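Local coordinates for protein thioredoxin reductase (Streptomyces clavuligerus, PDB 4NTD) that uses FAD to catalyse disulfide bond formation in natural products, probably closing the disulfide of the antibiotic holomycin, at residues L175-T180 / R186-L191. Sequence-based numbering, arbitrary orientation.
Sequences LGVLGT and RHALLL. With GSH (glutathione), chain B.
The imidazole of His187, directed at strand 175-178 by its first bond from the backbone, has the ring of His161 against it with the planes nearly parallel, while glutathione CG1 lies at its edge, in plane. At that edge His187 CE1 is 3.7 Å from glutathione N2, and His187 NE2 is hydrogen-bonded to the carbonyl of His161, which helps to fix the ring's rotation. The helix that carries it illustrates the beta-alpha-beta crossover of a Rossmann-type domain: strand 175-178, in the middle of a parallel sheet, leads into helix 184-191 and on to strand 198-201. As expected of such a crossover, the segment axes run nearly antiparallel, at 166°, and approach to 8.8 Å.

No hydrogen bond joins the two segments; apolar side chains hold them together. Val177 stands with CG1 anti to its backbone N (chi1 -179°), which puts CG2 beside that N, anti to the carbonyl carbon, where it meets the helix. Val177 CG2 touches one helical turn at two points, 4.0 Å from Ala188 CB and 3.6 Å from Leu191 CD1. The short alanine lets the valine approach the helix backbone, with Val177 CG2 3.9 Å from Ala188 CA. Leu190, which with His187 lines the glutathione pocket, has its CD2 3.7 Å from glutathione CG1. Toward the start of the strand the two backbones stand further apart, and there Leu175 CD1 faces Leu191 CD2 at 4.3 Å.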
# COMPACT_ATOMS: atom_id res chain seq x y z
N LEU A 175 15.24 -8.41 -25.96
CA LEU A 175 14.55 -7.18 -25.58
C LEU A 175 15.24 -5.96 -26.17
O LEU A 175 16.47 -5.92 -26.28
CB LEU A 175 14.52 -7.04 -24.06
CG LEU A 175 14.11 -8.26 -23.24
CD1 LEU A 175 14.08 -7.92 -21.76
CD2 LEU A 175 12.77 -8.82 -23.70
N GLY A 176 14.44 -4.97 -26.56
CA GLY A 176 14.97 -3.69 -27.03
C GLY A 176 14.49 -2.54 -26.16
O GLY A 176 13.45 -2.64 -25.50
N VAL A 177 15.27 -1.46 -26.14
CA VAL A 177 14.88 -0.22 -25.46
C VAL A 177 15.08 0.94 -26.44
O VAL A 177 16.16 1.08 -27.01
CB VAL A 177 15.73 0.03 -24.20
CG1 VAL A 177 15.29 1.32 -23.51
CG2 VAL A 177 15.64 -1.15 -23.25
N LEU A 178 14.05 1.76 -26.62
CA LEU A 178 14.15 2.92 -27.51
C LEU A 178 14.69 4.12 -26.74
O LEU A 178 14.24 4.41 -25.63
CB LEU A 178 12.79 3.27 -28.12
CG LEU A 178 12.03 2.16 -28.83
CD1 LEU A 178 10.77 2.72 -29.47
CD2 LEU A 178 12.89 1.47 -29.88
N GLY A 179 15.64 4.83 -27.35
CA GLY A 179 16.25 6.01 -26.72
C GLY A 179 15.41 7.27 -26.91
O GLY A 179 15.88 8.25 -27.49
N THR A 180 14.18 7.23 -26.40
CA THR A 180 13.22 8.31 -26.58
C THR A 180 13.01 9.14 -25.31
O THR A 180 12.19 10.06 -25.29
CB THR A 180 11.86 7.74 -27.03
OG1 THR A 180 11.42 6.75 -26.09
CG2 THR A 180 11.97 7.11 -28.41
N ARG A 186 19.21 3.94 -18.02
CA ARG A 186 18.92 3.24 -16.76
C ARG A 186 17.90 2.12 -16.96
O ARG A 186 17.99 1.07 -16.32
CB ARG A 186 18.45 4.22 -15.68
CG ARG A 186 19.56 5.10 -15.11
CD ARG A 186 19.09 5.95 -13.94
NE ARG A 186 19.65 5.51 -12.66
CZ ARG A 186 19.11 4.60 -11.84
NH1 ARG A 186 17.97 4.00 -12.13
NH2 ARG A 186 19.73 4.30 -10.70
N HIS A 187 16.95 2.33 -17.87
CA HIS A 187 15.93 1.32 -18.16
C HIS A 187 16.53 0.07 -18.79
O HIS A 187 16.15 -1.05 -18.44
CB HIS A 187 14.82 1.90 -19.05
CG HIS A 187 13.46 1.36 -18.75
ND1 HIS A 187 12.88 1.47 -17.50
CD2 HIS A 187 12.56 0.71 -19.53
CE1 HIS A 187 11.69 0.91 -17.53
NE2 HIS A 187 11.47 0.45 -18.74
N ALA A 188 17.48 0.25 -19.71
CA ALA A 188 18.18 -0.88 -20.32
C ALA A 188 18.98 -1.67 -19.29
O ALA A 188 18.99 -2.90 -19.30
CB ALA A 188 19.08 -0.41 -21.45
N LEU A 189 19.65 -0.95 -18.39
CA LEU A 189 20.43 -1.58 -17.32
C LEU A 189 19.52 -2.36 -16.37
O LEU A 189 19.87 -3.45 -15.92
CB LEU A 189 21.24 -0.53 -16.55
CG LEU A 189 22.30 0.22 -17.36
CD1 LEU A 189 22.84 1.40 -16.57
CD2 LEU A 189 23.43 -0.72 -17.79
N LEU A 190 18.34 -1.81 -16.08
CA LEU A 190 17.33 -2.49 -15.27
C LEU A 190 16.83 -3.77 -15.94
O LEU A 190 16.73 -4.82 -15.30
CB LEU A 190 16.16 -1.54 -14.99
CG LEU A 190 14.93 -2.07 -14.25
CD1 LEU A 190 15.29 -2.65 -12.90
CD2 LEU A 190 13.91 -0.94 -14.09
N LEU A 191 16.55 -3.69 -17.24
CA LEU A 191 16.03 -4.85 -17.99
C LEU A 191 17.02 -6.00 -18.11
O LEU A 191 16.62 -7.15 -18.32
CB LEU A 191 15.54 -4.41 -19.37
CG LEU A 191 14.19 -3.68 -19.35
CD1 LEU A 191 13.98 -2.88 -20.63
CD2 LEU A 191 13.05 -4.67 -19.15
N1 GSH B . 10.47 4.61 -11.50
CA1 GSH B . 11.76 4.00 -11.83
C1 GSH B . 12.86 5.00 -11.44
O11 GSH B . 13.11 5.91 -12.27
O12 GSH B . 13.43 4.84 -10.33
CB1 GSH B . 11.90 3.78 -13.32
CG1 GSH B . 12.14 2.31 -13.66
CD1 GSH B . 10.87 1.52 -13.37
OE1 GSH B . 10.77 0.82 -12.36
N2 GSH B . 9.97 1.57 -14.36
CA2 GSH B . 8.66 0.91 -14.29
C2 GSH B . 7.76 1.81 -13.55
O2 GSH B . 8.01 2.99 -13.31
CB2 GSH B . 8.58 -0.21 -13.26
SG2 GSH B . 7.92 -1.87 -13.70
N3 GSH B . 6.76 1.09 -13.09
CA3 GSH B . 5.85 1.64 -12.18
C3 GSH B . 4.37 1.74 -12.63
O31 GSH B . 3.95 1.08 -13.75
O32 GSH B . 3.51 2.40 -11.91